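Local coordinates for YceI-like domain protein (Burkholderia cenocepacia BC7, PDB 5IXH) that binds an octaprenyl diphosphate inside a lipocalin-like beta barrel and probably captures antibiotics outside the bacterial cell, at residues A[3-17]-A[147-161]. Residues are numbered along the deposited sequence; the frame is centred on the assembly and turned at random.
Sequences DVDLAKSKVSAVSKQ and IVADEVQIKFHLVAT. With OTP ((2E,6E,10E,14E,18E,22E,26E)-3,7,11,15,19,23,27,31-octamethyldotriaconta-2,6,10,14,18,22,26,30-octaenyl trihydrogen diphosphate), chain C.
Ser9 OG is gripped from two sides of the contact: it accepts the backbone N-H of Val159 at 2.9 Å in a nearly straight bond (173° at the hydrogen) and donates to Asp5 O at 2.6 Å. Its position beside the backbone N (chi1 -65°) turns the hydroxyl to the neighbouring strand, where it stands in for a main-chain acceptor just ahead of the regular ladder. From there strand 10-15 runs antiparallel to 151-160, the N-to-C directions of the two segments making 158°, with Lys10-His157, Ser12-Lys155 and Val14-Gln153 as hydrogen-bonded pairs, each closed by two N-H...O bonds. On the face carrying these side chains, Lys155 bends at chi3 and chi4, which brings NZ to 3.1 Å from Ser12 OG and 3.3 Å from Val14 CG2. Glu23 probably fixes this cluster, since it takes a salt bridge from Lys155 and a hydrogen bond from Ser12. The His157 ring turns its edge to Lys8 O, which lies in the ring plane 3.6 Å from CD2, while ND1 is hydrogen-bonded to Asp125 OD1. After Val14-Gln153 a water interrupts the direct ladder, bridging Lys16 N to Ala149 O and Glu151 O; pairing resumes where Ala149 N donates to Lys16 O (2.8 Å). The face bearing Val11, Ala13, Ile154 and Phe156 is apolar: Ala13 CB meets Val152 CG1 at 3.8 Å, and OTP C10 lies over the centre of the Phe156 ring. The first strand is thus paired to the last, closing the antiparallel barrel of the YceI-like, lipocalin-type fold around its polyisoprenoid pocket.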
ATOM      1  N   ASP A   3       7.029   2.703 -17.158  1.00 66.04           N
ATOM      2  CA  ASP A   3       6.274   2.532 -15.917  1.00 68.09           C
ATOM      3  C   ASP A   3       4.945   3.348 -15.907  1.00 69.12           C
ATOM      4  O   ASP A   3       4.291   3.494 -16.945  1.00 60.39           O
ATOM      5  CB  ASP A   3       7.176   2.781 -14.680  1.00 63.41           C
ATOM      6  CG  ASP A   3       7.602   4.236 -14.527  1.00 65.48           C
ATOM      7  OD1 ASP A   3       7.741   4.941 -15.549  1.00 70.51           O
ATOM      8  OD2 ASP A   3       7.806   4.665 -13.370  1.00 38.38           O
ATOM      9  N   VAL A   4       4.615   3.935 -14.760  1.00 33.67           N
ATOM     10  CA  VAL A   4       3.255   4.007 -14.232  1.00 44.50           C
ATOM     11  C   VAL A   4       2.488   5.332 -14.520  1.00 51.92           C
ATOM     12  O   VAL A   4       2.964   6.152 -15.306  1.00 64.36           O
ATOM     13  CB  VAL A   4       3.436   3.745 -12.733  1.00 22.58           C
ATOM     14  CG1 VAL A   4       2.146   3.717 -11.904  1.00 43.32           C
ATOM     15  CG2 VAL A   4       4.138   2.386 -12.527  1.00 41.61           C
ATOM     16  N   ASP A   5       1.294   5.514 -13.927  1.00 37.64           N
ATOM     17  CA  ASP A   5       0.543   6.786 -14.010  1.00 29.06           C
ATOM     18  C   ASP A   5      -0.262   7.079 -12.726  1.00 40.07           C
ATOM     19  O   ASP A   5      -1.291   6.446 -12.478  1.00 30.60           O
ATOM     20  CB  ASP A   5      -0.384   6.758 -15.250  1.00 34.54           C
ATOM     21  CG  ASP A   5      -0.950   8.148 -15.620  1.00 29.25           C
ATOM     22  OD1 ASP A   5      -1.505   8.812 -14.734  1.00 38.74           O
ATOM     23  OD2 ASP A   5      -0.844   8.531 -16.801  1.00 42.07           O
ATOM     24  N   LEU A   6       0.186   8.041 -11.905  1.00 26.42           N
ATOM     25  CA  LEU A   6      -0.513   8.339 -10.659  1.00 25.76           C
ATOM     26  C   LEU A   6      -1.939   8.707 -10.831  1.00 38.85           C
ATOM     27  O   LEU A   6      -2.784   8.295 -10.047  1.00 31.62           O
ATOM     28  CB  LEU A   6       0.180   9.482  -9.880  1.00 27.82           C
ATOM     29  CG  LEU A   6      -0.569  10.175  -8.701  1.00 29.71           C
ATOM     30  CD1 LEU A   6      -0.909   9.200  -7.584  1.00 37.23           C
ATOM     31  CD2 LEU A   6       0.252  11.323  -8.129  1.00 32.56           C
ATOM     32  N   ALA A   7      -2.219   9.541 -11.821  1.00 32.62           N
ATOM     33  CA  ALA A   7      -3.562  10.013 -11.968  1.00 34.68           C
ATOM     34  C   ALA A   7      -4.485   8.850 -12.269  1.00 29.07           C
ATOM     35  O   ALA A   7      -5.643   8.853 -11.841  1.00 35.02           O
ATOM     36  CB  ALA A   7      -3.624  11.078 -13.040  1.00 31.86           C
ATOM     37  N   LYS A   8      -3.984   7.838 -12.995  1.00 27.84           N
ATOM     38  CA  LYS A   8      -4.780   6.669 -13.353  1.00 27.41           C
ATOM     39  C   LYS A   8      -4.752   5.598 -12.265  1.00 25.29           C
ATOM     40  O   LYS A   8      -5.564   4.687 -12.268  1.00 28.13           O
ATOM     41  CB  LYS A   8      -4.281   6.078 -14.675  1.00 27.59           C
ATOM     42  CG  LYS A   8      -4.591   6.953 -15.875  1.00 30.01           C
ATOM     43  CD  LYS A   8      -4.007   6.381 -17.155  1.00 30.30           C
ATOM     44  CE  LYS A   8      -4.439   7.226 -18.353  1.00 33.01           C
ATOM     45  NZ  LYS A   8      -3.885   6.691 -19.625  1.00 33.66           N
ATOM     46  N   SER A   9      -3.823   5.756 -11.319  1.00 25.82           N
ATOM     47  CA  SER A   9      -3.532   4.739 -10.309  1.00 23.24           C
ATOM     48  C   SER A   9      -4.090   5.170  -8.960  1.00 28.33           C
ATOM     49  O   SER A   9      -4.401   6.357  -8.732  1.00 26.93           O
ATOM     50  CB  SER A   9      -2.026   4.545 -10.210  1.00 24.78           C
ATOM     51  OG  SER A   9      -1.512   4.024 -11.429  1.00 26.56           O
ATOM     52  N   LYS A  10      -4.206   4.207  -8.058  1.00 24.09           N
ATOM     53  CA  LYS A  10      -4.755   4.478  -6.742  1.00 23.86           C
ATOM     54  C   LYS A  10      -4.134   3.555  -5.733  1.00 20.93           C
ATOM     55  O   LYS A  10      -3.947   2.361  -5.988  1.00 23.39           O
ATOM     56  CB  LYS A  10      -6.270   4.251  -6.748  1.00 31.52           C
ATOM     57  CG  LYS A  10      -6.992   4.780  -5.510  1.00 51.80           C
ATOM     58  CD  LYS A  10      -8.329   4.079  -5.297  1.00 55.72           C
ATOM     59  CE  LYS A  10      -9.223   4.855  -4.344  1.00 65.02           C
ATOM     60  NZ  LYS A  10     -10.410   4.061  -3.910  1.00 66.60           N
ATOM     61  N   VAL A  11      -3.792   4.109  -4.579  1.00 20.96           N
ATOM     62  CA  VAL A  11      -3.380   3.322  -3.432  1.00 21.21           C
ATOM     63  C   VAL A  11      -4.205   3.820  -2.254  1.00 20.85           C
ATOM     64  O   VAL A  11      -4.232   5.017  -1.973  1.00 22.77           O
ATOM     65  CB  VAL A  11      -1.897   3.495  -3.117  1.00 21.26           C
ATOM     66  CG1 VAL A  11      -1.502   2.648  -1.895  1.00 21.50           C
ATOM     67  CG2 VAL A  11      -1.051   3.076  -4.311  1.00 24.36           C
ATOM     68  N   SER A  12      -4.876   2.891  -1.587  1.00 21.09           N
ATOM     69  CA  SER A  12      -5.757   3.230  -0.482  1.00 24.62           C
ATOM     70  C   SER A  12      -5.576   2.259   0.667  1.00 21.21           C
ATOM     71  O   SER A  12      -4.935   1.217   0.521  1.00 22.06           O
ATOM     72  CB  SER A  12      -7.221   3.266  -0.931  1.00 28.79           C
ATOM     73  OG  SER A  12      -7.695   1.993  -1.293  1.00 32.62           O
ATOM     74  N   ALA A  13      -6.113   2.636   1.820  1.00 23.31           N
ATOM     75  CA  ALA A  13      -6.077   1.798   3.005  1.00 22.66           C
ATOM     76  C   ALA A  13      -7.458   1.815   3.641  1.00 21.83           C
ATOM     77  O   ALA A  13      -8.071   2.872   3.797  1.00 25.55           O
ATOM     78  CB  ALA A  13      -5.042   2.270   3.976  1.00 21.88           C
ATOM     79  N   VAL A  14      -7.954   0.612   3.923  1.00 23.85           N
ATOM     80  CA  VAL A  14      -9.266   0.445   4.521  1.00 26.46           C
ATOM     81  C   VAL A  14      -9.092  -0.061   5.939  1.00 24.76           C
ATOM     82  O   VAL A  14      -8.482  -1.120   6.150  1.00 23.39           O
ATOM     83  CB  VAL A  14     -10.105  -0.570   3.749  1.00 30.63           C
ATOM     84  CG1 VAL A  14     -11.477  -0.664   4.362  1.00 36.55           C
ATOM     85  CG2 VAL A  14     -10.198  -0.180   2.276  1.00 40.03           C
ATOM     86  N   SER A  15      -9.633   0.675   6.888  1.00 29.27           N
ATOM     87  CA  SER A  15      -9.557   0.331   8.298  1.00 33.36           C
ATOM     88  C   SER A  15     -10.960   0.065   8.801  1.00 39.15           C
ATOM     89  O   SER A  15     -11.939   0.315   8.083  1.00 44.19           O
ATOM     90  CB  SER A  15      -8.935   1.473   9.105  1.00 45.38           C
ATOM     91  OG  SER A  15      -9.711   2.662   9.025  1.00 42.06           O
ATOM     92  N   LYS A  16     -11.062  -0.423  10.033  1.00 55.26           N
ATOM     93  CA  LYS A  16     -12.366  -0.736  10.602  1.00 64.24           C
ATOM     94  C   LYS A  16     -12.576  -0.275  12.035  1.00 56.76           C
ATOM     95  O   LYS A  16     -11.622  -0.192  12.801  1.00 49.93           O
ATOM     96  CB  LYS A  16     -12.634  -2.245  10.532  1.00 54.31           C
ATOM     97  CG  LYS A  16     -13.000  -2.787   9.150  1.00 61.35           C
ATOM     98  CD  LYS A  16     -13.492  -4.227   9.269  1.00 54.67           C
ATOM     99  CE  LYS A  16     -14.520  -4.581   8.206  1.00 58.26           C
ATOM    100  NZ  LYS A  16     -13.911  -5.309   7.068  1.00 53.72           N
ATOM    101  N   GLN A  17     -13.836   0.004  12.392  1.00 85.42           N
ATOM    102  CA  GLN A  17     -14.177   0.361  13.770  1.00 89.37           C
ATOM    103  C   GLN A  17     -15.657   0.621  14.171  1.00 85.47           C
ATOM    104  O   GLN A  17     -15.912   1.619  14.844  1.00 91.89           O
ATOM    105  CB  GLN A  17     -13.380   1.620  14.133  1.00 84.19           C
ATOM    106  CG  GLN A  17     -13.431   2.714  13.090  1.00 81.16           C
ATOM    107  CD  GLN A  17     -13.765   4.057  13.698  1.00 88.64           C
ATOM    108  OE1 GLN A  17     -13.133   4.488  14.662  1.00 87.40           O
ATOM    109  NE2 GLN A  17     -14.782   4.717  13.153  1.00 93.20           N
ATOM    110  N   ILE A 147     -11.161   0.208  19.411  1.00 30.94           N
ATOM    111  CA  ILE A 147     -11.450   1.532  18.849  1.00 36.91           C
ATOM    112  C   ILE A 147     -11.209   1.545  17.337  1.00 37.52           C
ATOM    113  O   ILE A 147     -12.106   1.867  16.582  1.00 41.36           O
ATOM    114  CB  ILE A 147     -10.600   2.652  19.489  1.00 33.30           C
ATOM    115  CG1 ILE A 147     -10.802   2.701  21.004  1.00 44.48           C
ATOM    116  CG2 ILE A 147     -10.953   4.000  18.860  1.00 36.48           C
ATOM    117  CD1 ILE A 147      -9.851   3.659  21.703  1.00 43.21           C
ATOM    118  N   VAL A 148      -9.987   1.248  16.908  1.00 26.50           N
ATOM    119  CA  VAL A 148      -9.686   1.044  15.497  1.00 24.52           C
ATOM    120  C   VAL A 148      -9.067  -0.339  15.382  1.00 25.25           C
ATOM    121  O   VAL A 148      -8.100  -0.641  16.075  1.00 24.00           O
ATOM    122  CB  VAL A 148      -8.675   2.095  14.950  1.00 24.02           C
ATOM    123  CG1 VAL A 148      -8.299   1.814  13.484  1.00 24.92           C
ATOM    124  CG2 VAL A 148      -9.242   3.500  15.119  1.00 29.29           C
ATOM    125  N   ALA A 149      -9.636  -1.191  14.532  1.00 24.53           N
ATOM    126  CA  ALA A 149      -9.133  -2.555  14.390  1.00 25.17           C
ATOM    127  C   ALA A 149      -7.663  -2.556  13.977  1.00 21.82           C
ATOM    128  O   ALA A 149      -7.170  -1.623  13.366  1.00 21.34           O
ATOM    129  CB  ALA A 149      -9.953  -3.328  13.373  1.00 27.25           C
ATOM    130  N   ASP A 150      -6.957  -3.620  14.328  1.00 21.01           N
ATOM    131  CA  ASP A 150      -5.560  -3.755  13.981  1.00 18.37           C
ATOM    132  C   ASP A 150      -5.393  -4.011  12.479  1.00 21.05           C
ATOM    133  O   ASP A 150      -4.534  -3.429  11.823  1.00 18.83           O
ATOM    134  CB  ASP A 150      -4.919  -4.884  14.783  1.00 18.95           C
ATOM    135  CG  ASP A 150      -3.413  -4.749  14.909  1.00 20.77           C
ATOM    136  OD1 ASP A 150      -2.825  -3.841  14.281  1.00 22.57           O
ATOM    137  OD2 ASP A 150      -2.812  -5.568  15.630  1.00 21.67           O
ATOM    138  N   GLU A 151      -6.242  -4.862  11.920  1.00 23.19           N
ATOM    139  CA  GLU A 151      -6.105  -5.173  10.506  1.00 25.15           C
ATOM    140  C   GLU A 151      -6.472  -3.997   9.608  1.00 20.13           C
ATOM    141  O   GLU A 151      -7.526  -3.391   9.766  1.00 24.07           O
ATOM    142  CB  GLU A 151      -6.950  -6.383  10.102  1.00 30.93           C
ATOM    143  CG  GLU A 151      -6.685  -6.747   8.640  1.00 49.49           C
ATOM    144  CD  GLU A 151      -7.234  -8.094   8.234  1.00 75.87           C
ATOM    145  OE1 GLU A 151      -8.184  -8.122   7.425  1.00 55.51           O
ATOM    146  OE2 GLU A 151      -6.694  -9.121   8.698  1.00 58.61           O
ATOM    147  N   VAL A 152      -5.581  -3.681   8.672  1.00 19.72           N
ATOM    148  CA  VAL A 152      -5.813  -2.661   7.645  1.00 19.84           C
ATOM    149  C   VAL A 152      -5.549  -3.305   6.295  1.00 19.94           C
ATOM    150  O   VAL A 152      -4.542  -4.002   6.121  1.00 20.64           O
ATOM    151  CB  VAL A 152      -4.867  -1.455   7.832  1.00 20.38           C
ATOM    152  CG1 VAL A 152      -4.989  -0.449   6.673  1.00 23.41           C
ATOM    153  CG2 VAL A 152      -5.143  -0.774   9.150  1.00 21.50           C
ATOM    154  N   GLN A 153      -6.430  -3.071   5.331  1.00 20.47           N
ATOM    155  CA  GLN A 153      -6.248  -3.594   3.991  1.00 20.88           C
ATOM    156  C   GLN A 153      -5.697  -2.504   3.081  1.00 21.45           C
ATOM    157  O   GLN A 153      -6.319  -1.453   2.895  1.00 23.89           O
ATOM    158  CB  GLN A 153      -7.567  -4.117   3.426  1.00 26.92           C
ATOM    159  CG  GLN A 153      -8.131  -5.290   4.186  1.00 31.53           C
ATOM    160  CD  GLN A 153      -9.446  -5.764   3.613  1.00 69.03           C
ATOM    161  OE1 GLN A 153     -10.038  -5.102   2.760  1.00 70.20           O
ATOM    162  NE2 GLN A 153      -9.911  -6.920   4.076  1.00 83.35           N
ATOM    163  N   ILE A 154      -4.526  -2.753   2.516  1.00 19.86           N
ATOM    164  CA  ILE A 154      -3.912  -1.832   1.565  1.00 18.34           C
ATOM    165  C   ILE A 154      -4.313  -2.276   0.161  1.00 21.42           C
ATOM    166  O   ILE A 154      -3.970  -3.368  -0.269  1.00 20.73           O
ATOM    167  CB  ILE A 154      -2.371  -1.853   1.672  1.00 19.63           C
ATOM    168  CG1 ILE A 154      -1.918  -1.467   3.089  1.00 19.43           C
ATOM    169  CG2 ILE A 154      -1.770  -0.907   0.603  1.00 22.19           C
ATOM    170  CD1 ILE A 154      -0.442  -1.642   3.344  1.00 26.21           C
ATOM    171  N   LYS A 155      -5.059  -1.446  -0.542  1.00 20.80           N
ATOM    172  CA  LYS A 155      -5.543  -1.784  -1.875  1.00 20.40           C
ATOM    173  C   LYS A 155      -4.823  -0.941  -2.897  1.00 20.36           C
ATOM    174  O   LYS A 155      -4.603   0.241  -2.695  1.00 23.77           O
ATOM    175  CB  LYS A 155      -7.049  -1.531  -1.963  1.00 27.32           C
ATOM    176  CG  LYS A 155      -7.863  -2.196  -0.874  1.00 36.03           C
ATOM    177  CD  LYS A 155      -9.312  -2.426  -1.298  1.00 54.40           C
ATOM    178  CE  LYS A 155      -9.953  -1.182  -1.911  1.00 60.48           C
ATOM    179  NZ  LYS A 155      -9.975  -0.029  -0.973  1.00 78.39           N
ATOM    180  N   PHE A 156      -4.453  -1.548  -4.012  1.00 19.83           N
ATOM    181  CA  PHE A 156      -3.812  -0.792  -5.062  1.00 20.50           C
ATOM    182  C   PHE A 156      -4.308  -1.202  -6.435  1.00 19.70           C
ATOM    183  O   PHE A 156      -4.657  -2.357  -6.694  1.00 21.80           O
ATOM    184  CB  PHE A 156      -2.295  -0.949  -4.977  1.00 24.39           C
ATOM    185  CG  PHE A 156      -1.845  -2.377  -4.944  1.00 23.69           C
ATOM    186  CD1 PHE A 156      -1.589  -3.070  -6.112  1.00 25.26           C
ATOM    187  CD2 PHE A 156      -1.714  -3.038  -3.734  1.00 23.34           C
ATOM    188  CE1 PHE A 156      -1.170  -4.387  -6.065  1.00 26.30           C
ATOM    189  CE2 PHE A 156      -1.307  -4.349  -3.681  1.00 25.76           C
ATOM    190  CZ  PHE A 156      -1.046  -5.028  -4.850  1.00 25.93           C
ATOM    191  N   HIS A 157      -4.309  -0.201  -7.305  1.00 21.08           N
ATOM    192  CA  HIS A 157      -4.644  -0.323  -8.711  1.00 21.08           C
ATOM    193  C   HIS A 157      -3.584   0.499  -9.427  1.00 20.54           C
ATOM    194  O   HIS A 157      -3.667   1.727  -9.421  1.00 23.07           O
ATOM    195  CB  HIS A 157      -6.040   0.242  -8.972  1.00 26.91           C
ATOM    196  CG  HIS A 157      -6.428   0.280 -10.420  1.00 27.26           C
ATOM    197  ND1 HIS A 157      -6.888  -0.829 -11.093  1.00 28.89           N
ATOM    198  CD2 HIS A 157      -6.484   1.306 -11.305  1.00 32.13           C
ATOM    199  CE1 HIS A 157      -7.174  -0.499 -12.342  1.00 30.01           C
ATOM    200  NE2 HIS A 157      -6.939   0.791 -12.497  1.00 31.06           N
ATOM    201  N   LEU A 158      -2.570  -0.146  -9.999  1.00 22.92           N
ATOM    202  CA  LEU A 158      -1.483   0.549 -10.676  1.00 21.50           C
ATOM    203  C   LEU A 158      -1.638   0.382 -12.168  1.00 22.08           C
ATOM    204  O   LEU A 158      -1.773  -0.749 -12.656  1.00 21.83           O
ATOM    205  CB  LEU A 158      -0.121  -0.011 -10.265  1.00 24.95           C
ATOM    206  CG  LEU A 158       0.397   0.179  -8.847  1.00 45.77           C
ATOM    207  CD1 LEU A 158      -0.471  -0.528  -7.851  1.00 65.89           C
ATOM    208  CD2 LEU A 158       1.812  -0.356  -8.780  1.00 36.99           C
ATOM    209  N   VAL A 159      -1.616   1.488 -12.895  1.00 24.58           N
ATOM    210  CA  VAL A 159      -1.736   1.492 -14.342  1.00 20.54           C
ATOM    211  C   VAL A 159      -0.419   1.969 -14.912  1.00 27.86           C
ATOM    212  O   VAL A 159       0.046   3.062 -14.567  1.00 27.64           O
ATOM    213  CB  VAL A 159      -2.858   2.436 -14.801  1.00 26.66           C
ATOM    214  CG1 VAL A 159      -2.969   2.440 -16.325  1.00 30.69           C
ATOM    215  CG2 VAL A 159      -4.179   2.046 -14.175  1.00 29.70           C
ATOM    216  N   ALA A 160       0.197   1.145 -15.749  1.00 27.40           N
ATOM    217  CA  ALA A 160       1.456   1.483 -16.397  1.00 28.86           C
ATOM    218  C   ALA A 160       1.296   1.659 -17.880  1.00 37.89           C
ATOM    219  O   ALA A 160       0.689   0.822 -18.556  1.00 32.89           O
ATOM    220  CB  ALA A 160       2.526   0.463 -16.078  1.00 32.02           C
ATOM    221  N   THR A 161       1.890   2.754 -18.363  1.00 60.72           N
ATOM    222  CA  THR A 161       1.604   3.358 -19.667  1.00 50.45           C
ATOM    223  C   THR A 161       0.104   3.388 -19.952  1.00 68.66           C
ATOM    224  O   THR A 161      -0.543   4.421 -19.786  1.00 59.41           O
ATOM    225  CB  THR A 161       2.364   2.671 -20.812  1.00 47.89           C
ATOM    226  OG1 THR A 161       3.760   2.976 -20.703  1.00 64.88           O
ATOM    227  CG2 THR A 161       1.867   3.150 -22.170  1.00 58.68           C
TER
HETATM  228  O7  OTP C 201     -16.558   7.288  16.784  1.00112.42           O
HETATM  229  P2  OTP C 201     -15.074   6.996  16.876  1.00111.96           P
HETATM  230  O5  OTP C 201     -14.503   7.640  18.119  1.00112.22           O
HETATM  231  O6  OTP C 201     -14.849   5.500  16.932  1.00112.37           O
HETATM  232  O4  OTP C 201     -14.335   7.578  15.597  1.00109.19           O
HETATM  233  P1  OTP C 201     -12.762   7.751  15.465  1.00105.37           P
HETATM  234  O2  OTP C 201     -12.336   9.066  16.081  1.00105.08           O
HETATM  235  O3  OTP C 201     -12.050   6.608  16.157  1.00106.31           O
HETATM  236  O1  OTP C 201     -12.413   7.762  13.916  1.00100.12           O
HETATM  237  C40 OTP C 201     -11.451   6.885  13.354  1.00 94.82           C
HETATM  238  C39 OTP C 201     -11.201   7.477  11.971  1.00 90.01           C
HETATM  239  C37 OTP C 201     -10.375   6.921  11.037  1.00 85.28           C
HETATM  240  C38 OTP C 201     -10.270   7.684   9.717  1.00 85.93           C
HETATM  241  C36 OTP C 201      -9.572   5.618  11.258  1.00 80.01           C
HETATM  242  C35 OTP C 201      -8.113   5.866  10.823  1.00 74.91           C
HETATM  243  C34 OTP C 201      -7.442   4.586  10.291  1.00 70.80           C
HETATM  244  C32 OTP C 201      -6.303   4.699   9.527  1.00 66.71           C
HETATM  245  C33 OTP C 201      -5.701   6.071   9.197  1.00 67.80           C
HETATM  246  C31 OTP C 201      -5.612   3.433   8.990  1.00 61.82           C
HETATM  247  C30 OTP C 201      -4.103   3.495   9.308  1.00 57.51           C
HETATM  248  C29 OTP C 201      -3.399   3.224   7.975  1.00 51.57           C
HETATM  249  C27 OTP C 201      -2.458   2.236   7.823  1.00 50.35           C
HETATM  250  C28 OTP C 201      -1.982   1.307   8.941  1.00 50.08           C
HETATM  251  C26 OTP C 201      -1.878   2.084   6.415  1.00 49.48           C
HETATM  252  C25 OTP C 201      -0.355   1.906   6.454  1.00 46.73           C
HETATM  253  C24 OTP C 201      -0.095   1.750   4.951  1.00 45.68           C
HETATM  254  C22 OTP C 201       0.703   2.614   4.255  1.00 40.81           C
HETATM  255  C23 OTP C 201       1.441   3.791   4.902  1.00 42.07           C
HETATM  256  C21 OTP C 201       0.856   2.340   2.760  1.00 41.54           C
HETATM  257  C20 OTP C 201       2.152   1.539   2.630  1.00 40.99           C
HETATM  258  C19 OTP C 201       2.051   0.807   1.287  1.00 41.30           C
HETATM  259  C17 OTP C 201       3.085   0.825   0.375  1.00 40.85           C
HETATM  260  C18 OTP C 201       4.382   1.578   0.683  1.00 37.13           C
HETATM  261  C16 OTP C 201       2.988   0.082  -0.969  1.00 41.02           C
HETATM  262  C15 OTP C 201       1.589  -0.509  -1.223  1.00 43.53           C
HETATM  263  C14 OTP C 201       1.712  -1.522  -2.373  1.00 44.14           C
HETATM  264  C12 OTP C 201       2.124  -2.812  -2.122  1.00 43.49           C
HETATM  265  C13 OTP C 201       2.455  -3.326  -0.716  1.00 44.29           C
HETATM  266  C11 OTP C 201       2.251  -3.826  -3.269  1.00 44.97           C
HETATM  267  C10 OTP C 201       2.514  -3.148  -4.619  1.00 44.86           C
HETATM  268  C9  OTP C 201       2.927  -4.302  -5.547  1.00 46.35           C
HETATM  269  C7  OTP C 201       3.496  -4.069  -6.772  1.00 46.40           C
HETATM  270  C8  OTP C 201       3.742  -2.642  -7.265  1.00 44.76           C
HETATM  271  C6  OTP C 201       3.883  -5.295  -7.620  1.00 45.96           C
HETATM  272  C5  OTP C 201       3.442  -5.106  -9.074  1.00 46.77           C
HETATM  273  C4  OTP C 201       3.345  -6.533  -9.644  1.00 46.65           C
HETATM  274  C2  OTP C 201       4.245  -7.086 -10.526  1.00 44.69           C
HETATM  275  C3  OTP C 201       3.982  -8.521 -10.982  1.00 45.56           C
HETATM  276  C1  OTP C 201       5.470  -6.340 -11.061  1.00 44.53           C
HETATM  277  O   HOH W   1      -0.939   7.356 -19.306  1.00 51.16           O
HETATM  278  O   HOH W   2      -8.394  -1.056  10.928  1.00 25.72           O